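PDB 3JQQ: ferredoxin NADP reductase, which uses an FAD cofactor to catalyse electron transfer between reduced [2Fe-2S] ferredoxin and NADP+ in the apicoplast of the malaria parasite. Local coordinates for residues B[281-286]-B[291-296]; B[243-248]-B[255-260]. The protein carries 1 engineered substitution. One frame throughout, in Å; residues are numbered along the deposited sequence.

Interaction 1 (B[281-286]-B[291-296]). Engineered in segment 281-286: Lys286 (natural residue His). With A2P (adenosine-2'-5'-diphosphate), chain J.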
# COMPACT_ATOMS: atom_id res chain seq x y z
N LEU B 281 -1.16 -3.63 23.31
CA LEU B 281 -0.51 -2.88 22.24
C LEU B 281 -1.18 -3.15 20.90
O LEU B 281 -1.34 -4.30 20.49
CB LEU B 281 0.97 -3.23 22.18
CG LEU B 281 1.82 -2.57 21.09
CD1 LEU B 281 1.77 -1.06 21.22
CD2 LEU B 281 3.26 -3.07 21.16
N TYR B 282 -1.57 -2.08 20.21
CA TYR B 282 -2.22 -2.20 18.91
C TYR B 282 -1.44 -1.45 17.84
O TYR B 282 -0.94 -0.35 18.08
CB TYR B 282 -3.64 -1.65 18.98
CG TYR B 282 -4.61 -2.53 19.73
CD1 TYR B 282 -4.58 -2.60 21.11
CD2 TYR B 282 -5.55 -3.30 19.05
CE1 TYR B 282 -5.46 -3.40 21.80
CE2 TYR B 282 -6.43 -4.10 19.73
CZ TYR B 282 -6.39 -4.15 21.11
OH TYR B 282 -7.26 -4.95 21.80
N ILE B 283 -1.34 -2.05 16.66
CA ILE B 283 -0.68 -1.41 15.54
C ILE B 283 -1.55 -1.54 14.29
O ILE B 283 -1.81 -2.64 13.81
CB ILE B 283 0.70 -2.03 15.27
CG1 ILE B 283 1.63 -1.78 16.47
CG2 ILE B 283 1.30 -1.48 13.99
CD1 ILE B 283 2.88 -2.64 16.47
N CYS B 284 -1.99 -0.40 13.77
CA CYS B 284 -2.84 -0.39 12.58
C CYS B 284 -2.36 0.63 11.56
O CYS B 284 -2.28 1.83 11.85
CB CYS B 284 -4.30 -0.10 12.96
SG CYS B 284 -5.44 -0.26 11.57
N GLY B 285 -2.03 0.16 10.36
CA GLY B 285 -1.46 1.04 9.36
C GLY B 285 -0.44 0.33 8.50
O GLY B 285 -0.57 -0.86 8.22
N LYS B 286 0.63 1.04 8.24
CA LYS B 286 1.69 0.57 7.37
C LYS B 286 2.44 -0.64 7.95
O LYS B 286 2.74 -0.68 9.11
CB LYS B 286 2.69 1.71 7.07
CG LYS B 286 2.21 2.99 6.43
CD LYS B 286 1.56 2.80 5.08
CE LYS B 286 1.41 4.10 4.37
NZ LYS B 286 0.52 4.03 3.28
N TYR B 291 8.20 -3.91 12.77
CA TYR B 291 9.49 -4.46 13.18
C TYR B 291 10.29 -3.56 14.12
O TYR B 291 10.92 -4.05 15.06
CB TYR B 291 10.31 -4.88 11.95
CG TYR B 291 9.66 -5.99 11.17
CD1 TYR B 291 8.82 -5.72 10.10
CD2 TYR B 291 9.86 -7.32 11.52
CE1 TYR B 291 8.21 -6.74 9.39
CE2 TYR B 291 9.25 -8.35 10.82
CZ TYR B 291 8.43 -8.05 9.75
OH TYR B 291 7.82 -9.06 9.04
N LYS B 292 10.25 -2.26 13.88
CA LYS B 292 10.95 -1.31 14.74
C LYS B 292 10.38 -1.34 16.16
O LYS B 292 11.12 -1.36 17.13
CB LYS B 292 10.87 0.10 14.16
CG LYS B 292 12.06 0.99 14.49
CD LYS B 292 12.24 2.06 13.43
CE LYS B 292 13.66 2.62 13.44
NZ LYS B 292 13.91 3.52 12.28
N VAL B 293 9.05 -1.36 16.26
CA VAL B 293 8.39 -1.40 17.56
C VAL B 293 8.61 -2.73 18.26
O VAL B 293 8.85 -2.77 19.47
CB VAL B 293 6.87 -1.13 17.43
CG1 VAL B 293 6.16 -1.47 18.73
CG2 VAL B 293 6.61 0.31 17.03
N MET B 294 8.51 -3.81 17.51
CA MET B 294 8.65 -5.14 18.05
C MET B 294 10.02 -5.41 18.62
O MET B 294 10.12 -6.03 19.62
CB MET B 294 8.31 -6.18 17.00
CG MET B 294 6.85 -6.22 16.69
SD MET B 294 5.86 -6.59 18.12
CE MET B 294 5.64 -8.34 17.96
N ASP B 295 11.04 -4.90 17.98
CA ASP B 295 12.40 -5.09 18.38
C ASP B 295 12.70 -4.55 19.74
O ASP B 295 13.36 -5.16 20.52
CB ASP B 295 13.35 -4.50 17.36
CG ASP B 295 13.82 -5.53 16.38
OD1 ASP B 295 14.43 -6.52 16.84
OD2 ASP B 295 13.60 -5.38 15.15
N ILE B 296 12.20 -3.39 20.04
CA ILE B 296 12.41 -2.78 21.35
C ILE B 296 11.78 -3.67 22.41
O ILE B 296 12.36 -3.89 23.48
CB ILE B 296 11.79 -1.37 21.42
CG1 ILE B 296 12.36 -0.47 20.33
CG2 ILE B 296 12.02 -0.76 22.80
CD1 ILE B 296 11.80 0.93 20.33
P1 A2P J . 4.48 10.15 3.83
O1P A2P J . 5.98 10.02 3.80
O2P A2P J . 3.76 9.20 2.91
O3P A2P J . 3.98 11.57 3.78
P2 A2P J . -1.18 7.46 4.02
O4P A2P J . -2.13 6.63 4.85
O5P A2P J . -0.55 6.71 2.86
O6P A2P J . -1.70 8.83 3.68
O5' A2P J . 0.05 7.74 5.01
C5' A2P J . -0.19 8.01 6.39
C4' A2P J . 1.10 8.49 7.04
O4' A2P J . 2.02 7.39 7.17
C3' A2P J . 1.80 9.54 6.19
O3' A2P J . 2.30 10.56 7.06
C2' A2P J . 2.97 8.81 5.56
O2' A2P J . 4.08 9.67 5.32
C1' A2P J . 3.29 7.83 6.68
N9 A2P J . 4.21 6.76 6.23
C8 A2P J . 4.63 6.53 4.97
N7 A2P J . 5.49 5.48 4.93
C5 A2P J . 5.63 5.02 6.20
C6 A2P J . 6.38 3.94 6.87
N6 A2P J . 7.18 3.10 6.17
N1 A2P J . 6.24 3.81 8.21
C2 A2P J . 5.45 4.63 8.92
N3 A2P J . 4.74 5.63 8.38
C4 A2P J . 4.78 5.87 7.05
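A small, buried, wholly apolar contact joins strand 280-285 of the parallel sheet to helix 289-298, which follows it in the chain and packs against one face of that sheet. Within 291-296, Val293 alone makes close contact with 281-286, through one methyl. Val293 CG1 is held anti to the backbone N (chi1 168°) and meets Leu281 CD2 at 4.1 Å and Ile283 CD1 at 4.2 Å. Leu281 comes in obliquely, whereas Ile283 runs past Val293 in the opposite direction. The backbones stay well apart, with 9.3 Å between the CA atoms of Ile283 and Val293, and the methyl ends of the three side chains meet across the gap. Phe270 of helix 267-276 also packs on Leu281 and Val293, while Ile176 of the neighbouring strand touches Leu281 and Ile283. This is the strand-turn-helix unit of the Rossmann-like NADP(H)-binding domain, with the adenosine-2'-5'-diphosphate of chain J at the C-terminal end of the strand. There Gly285 has a backbone conformation in which a CB would collide with the Cys284 carbonyl O, which calls for glycine. The engineered Lys286 bends at chi2 (-59°); its CG lies 3.9 Å from adenine C4, and its NZ donates a 2.9 Å hydrogen bond to O5P of the 5'-phosphate.

Interaction 2 (B[243-248]-B[255-260]). With A2P (adenosine-2'-5'-diphosphate), chain J; A2P (adenosine-2'-5'-diphosphate), chain H.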
# COMPACT_ATOMS: atom_id res chain seq x y z
N HIS B 243 0.27 11.43 20.83
CA HIS B 243 1.49 11.91 20.19
C HIS B 243 1.34 11.88 18.67
O HIS B 243 1.15 10.82 18.07
CB HIS B 243 2.69 11.06 20.63
CG HIS B 243 2.95 11.09 22.10
ND1 HIS B 243 3.34 12.23 22.77
CD2 HIS B 243 2.88 10.11 23.04
CE1 HIS B 243 3.50 11.96 24.06
NE2 HIS B 243 3.22 10.68 24.24
N TYR B 244 1.43 13.05 18.05
CA TYR B 244 1.31 13.18 16.60
C TYR B 244 2.67 13.23 15.92
O TYR B 244 3.55 13.99 16.33
CB TYR B 244 0.52 14.44 16.23
CG TYR B 244 -0.93 14.43 16.63
CD1 TYR B 244 -1.40 15.31 17.60
CD2 TYR B 244 -1.83 13.55 16.05
CE1 TYR B 244 -2.73 15.31 17.98
CE2 TYR B 244 -3.16 13.55 16.42
CZ TYR B 244 -3.61 14.43 17.38
OH TYR B 244 -4.93 14.42 17.75
N VAL B 245 2.84 12.43 14.87
CA VAL B 245 4.08 12.44 14.10
C VAL B 245 3.79 12.85 12.66
O VAL B 245 3.23 12.08 11.89
CB VAL B 245 4.75 11.06 14.10
CG1 VAL B 245 6.14 11.15 13.49
CG2 VAL B 245 4.82 10.50 15.52
N PHE B 246 4.17 14.08 12.31
CA PHE B 246 3.86 14.62 11.00
C PHE B 246 4.99 14.38 10.00
O PHE B 246 6.14 14.73 10.24
CB PHE B 246 3.54 16.12 11.09
CG PHE B 246 2.42 16.44 12.06
CD1 PHE B 246 1.16 15.87 11.90
CD2 PHE B 246 2.63 17.31 13.11
CE1 PHE B 246 0.14 16.17 12.79
CE2 PHE B 246 1.61 17.62 13.99
CZ PHE B 246 0.36 17.04 13.83
N SER B 247 4.66 13.77 8.86
CA SER B 247 5.68 13.43 7.87
C SER B 247 6.17 14.62 7.05
O SER B 247 7.23 14.55 6.44
CB SER B 247 5.22 12.28 6.96
OG SER B 247 4.01 12.60 6.28
N TYR B 248 5.41 15.72 7.04
CA TYR B 248 5.83 16.91 6.29
C TYR B 248 7.11 17.50 6.88
O TYR B 248 7.97 17.99 6.15
CB TYR B 248 4.72 17.96 6.23
CG TYR B 248 4.77 18.99 7.33
CD1 TYR B 248 5.52 20.15 7.19
CD2 TYR B 248 4.08 18.79 8.52
CE1 TYR B 248 5.56 21.09 8.20
CE2 TYR B 248 4.12 19.73 9.53
CZ TYR B 248 4.86 20.87 9.37
OH TYR B 248 4.90 21.80 10.39
N THR B 255 16.87 12.43 5.54
CA THR B 255 16.33 11.55 6.57
C THR B 255 14.81 11.54 6.60
O THR B 255 14.16 12.54 6.27
CB THR B 255 16.84 11.94 7.97
OG1 THR B 255 16.21 11.09 8.95
CG2 THR B 255 16.49 13.38 8.27
N SER B 256 14.24 10.42 7.02
CA SER B 256 12.81 10.30 7.23
C SER B 256 12.54 10.05 8.71
O SER B 256 13.37 9.47 9.41
CB SER B 256 12.22 9.17 6.38
OG SER B 256 12.24 9.50 5.00
N PHE B 257 11.37 10.47 9.18
CA PHE B 257 11.00 10.27 10.58
C PHE B 257 9.52 9.94 10.73
O PHE B 257 8.66 10.81 10.61
CB PHE B 257 11.37 11.49 11.42
CG PHE B 257 11.28 11.26 12.90
CD1 PHE B 257 12.36 10.74 13.60
CD2 PHE B 257 10.11 11.54 13.60
CE1 PHE B 257 12.29 10.52 14.97
CE2 PHE B 257 10.03 11.32 14.96
CZ PHE B 257 11.12 10.81 15.65
N TYR B 258 9.24 8.67 10.99
CA TYR B 258 7.86 8.19 11.04
C TYR B 258 7.45 7.80 12.46
O TYR B 258 8.20 8.03 13.41
CB TYR B 258 7.67 7.02 10.07
CG TYR B 258 7.73 7.41 8.60
CD1 TYR B 258 6.88 8.39 8.10
CD2 TYR B 258 8.62 6.80 7.72
CE1 TYR B 258 6.92 8.76 6.76
CE2 TYR B 258 8.66 7.16 6.38
CZ TYR B 258 7.81 8.14 5.91
OH TYR B 258 7.84 8.51 4.58
N VAL B 259 6.27 7.20 12.61
CA VAL B 259 5.72 6.94 13.93
C VAL B 259 6.58 5.99 14.78
O VAL B 259 6.69 6.17 15.99
CB VAL B 259 4.24 6.48 13.88
CG1 VAL B 259 4.13 5.06 13.36
CG2 VAL B 259 3.58 6.61 15.25
N GLN B 260 7.19 4.99 14.14
CA GLN B 260 8.07 4.06 14.85
C GLN B 260 9.31 4.76 15.37
O GLN B 260 9.85 4.38 16.41
CB GLN B 260 8.51 2.90 13.95
CG GLN B 260 7.53 2.50 12.88
CD GLN B 260 7.66 3.35 11.64
OE1 GLN B 260 8.59 3.18 10.85
NE2 GLN B 260 6.73 4.27 11.47
P1 A2P J . 4.48 10.15 3.83
O1P A2P J . 5.98 10.02 3.80
O2P A2P J . 3.76 9.20 2.91
O3P A2P J . 3.98 11.57 3.78
P2 A2P J . -1.18 7.46 4.02
O4P A2P J . -2.13 6.63 4.85
O5P A2P J . -0.55 6.71 2.86
O6P A2P J . -1.70 8.83 3.68
O5' A2P J . 0.05 7.74 5.01
C5' A2P J . -0.19 8.01 6.39
C4' A2P J . 1.10 8.49 7.04
O4' A2P J . 2.02 7.39 7.17
C3' A2P J . 1.80 9.54 6.19
O3' A2P J . 2.30 10.56 7.06
C2' A2P J . 2.97 8.81 5.56
O2' A2P J . 4.08 9.67 5.32
C1' A2P J . 3.29 7.83 6.68
N9 A2P J . 4.21 6.76 6.23
C8 A2P J . 4.63 6.53 4.97
N7 A2P J . 5.49 5.48 4.93
C5 A2P J . 5.63 5.02 6.20
C6 A2P J . 6.38 3.94 6.87
N6 A2P J . 7.18 3.10 6.17
N1 A2P J . 6.24 3.81 8.21
C2 A2P J . 5.45 4.63 8.92
N3 A2P J . 4.74 5.63 8.38
C4 A2P J . 4.78 5.87 7.05
P1 A2P H . 10.54 -1.25 5.33
O1P A2P H . 10.50 -0.14 6.34
O2P A2P H . 9.17 -1.76 4.93
O3P A2P H . 11.54 -2.34 5.63
P2 A2P H . 7.68 -3.57 0.26
O4P A2P H . 6.59 -3.34 1.27
O5P A2P H . 8.39 -4.90 0.42
O6P A2P H . 7.31 -3.25 -1.16
O5' A2P H . 8.81 -2.48 0.63
C5' A2P H . 9.97 -2.35 -0.18
C4' A2P H . 10.93 -1.34 0.43
O4' A2P H . 10.31 -0.05 0.52
C3' A2P H . 11.33 -1.74 1.85
O3' A2P H . 12.72 -1.46 2.05
C2' A2P H . 10.51 -0.81 2.72
O2' A2P H . 11.12 -0.56 3.99
C1' A2P H . 10.54 0.43 1.85
N9 A2P H . 9.62 1.47 2.35
C8 A2P H . 8.71 1.34 3.34
N7 A2P H . 8.06 2.50 3.57
C5 A2P H . 8.57 3.41 2.71
C6 A2P H . 8.34 4.84 2.41
N6 A2P H . 7.41 5.55 3.09
N1 A2P H . 9.09 5.41 1.44
C2 A2P H . 10.02 4.72 0.76
N3 A2P H . 10.28 3.43 0.98
C4 A2P H . 9.60 2.73 1.92
O HOH W 1 8.43 13.55 10.81
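Ser247 OG is gripped by the bound adenosine-2'-5'-diphosphate of chain J: the ribose O3' donates to it at 2.8 Å, and O3P of the 2'-phosphate lies 2.7 Å from it, a hydrogen bond whose proton is not settled. A chi1 of 58° places OG next to both ligand oxygens. A second 2'-phosphate oxygen, O1P, accepts a 2.5 Å hydrogen bond from Tyr258 OH and lies in the plane of the tyrosine ring, at its edge. One face of that same ring lies over the adenine, whose C4 is 3.4 Å above the ring plane and offset toward the rim, so a single side chain both covers the base and binds the phosphate. Ser247 CB approaches the ring edge, 3.9 Å from Tyr258 CE1. In the Rossmann-like domain, these residues contribute to the 2'-phosphate pocket beyond the C-terminal end of strand 240-246, and Tyr258 occupies the N-cap position of helix 259-265, its backbone N hydrogen-bonded to Asp261 OD1. Beneath the pocket, Val245 makes van der Waals contact with the Phe257-Val259 backbone, its CG1 3.7 Å from Tyr258 O. Its apolar partners are Phe257, with CG1 4.0 Å from CD2 of that ring, and Val259, where the two CG2 methyls meet at 4.1 Å and the side chains cross at about a right angle. One water bridges the backbones by donating to Phe246 O and Phe257 O. Around the pocket, Tyr218 packs on Ser247, and Tyr258 meets Tyr258 of the second subunit. The adenine N6 of the other nucleotide, chain H, makes a weak hydrogen bond to Tyr258 OH.

The contacts hold different strands of one parallel sheet: interaction 1 uses an inner strand and the helix after it, interaction 2 the outermost strand within this chain and the start of helix 259-265. Interaction 1 is buried and aliphatic; interaction 2 is mixed, with Val245 and Val259 buried but Ser247 and Phe257 partly exposed, and it buries more surface, 213 against 123 Å². In interaction 2 the touching residues Ser247 and Tyr258 themselves bind the chain J nucleotide, at its 2'-phosphate end, whereas in interaction 1 Lys286 takes the 5'-phosphate outside the apolar contact. Their centres lie 14 Å apart, and Lys292 CB packs on Gln260 CB at 3.7 Å, where the two helices meet. Each also borders the second subunit.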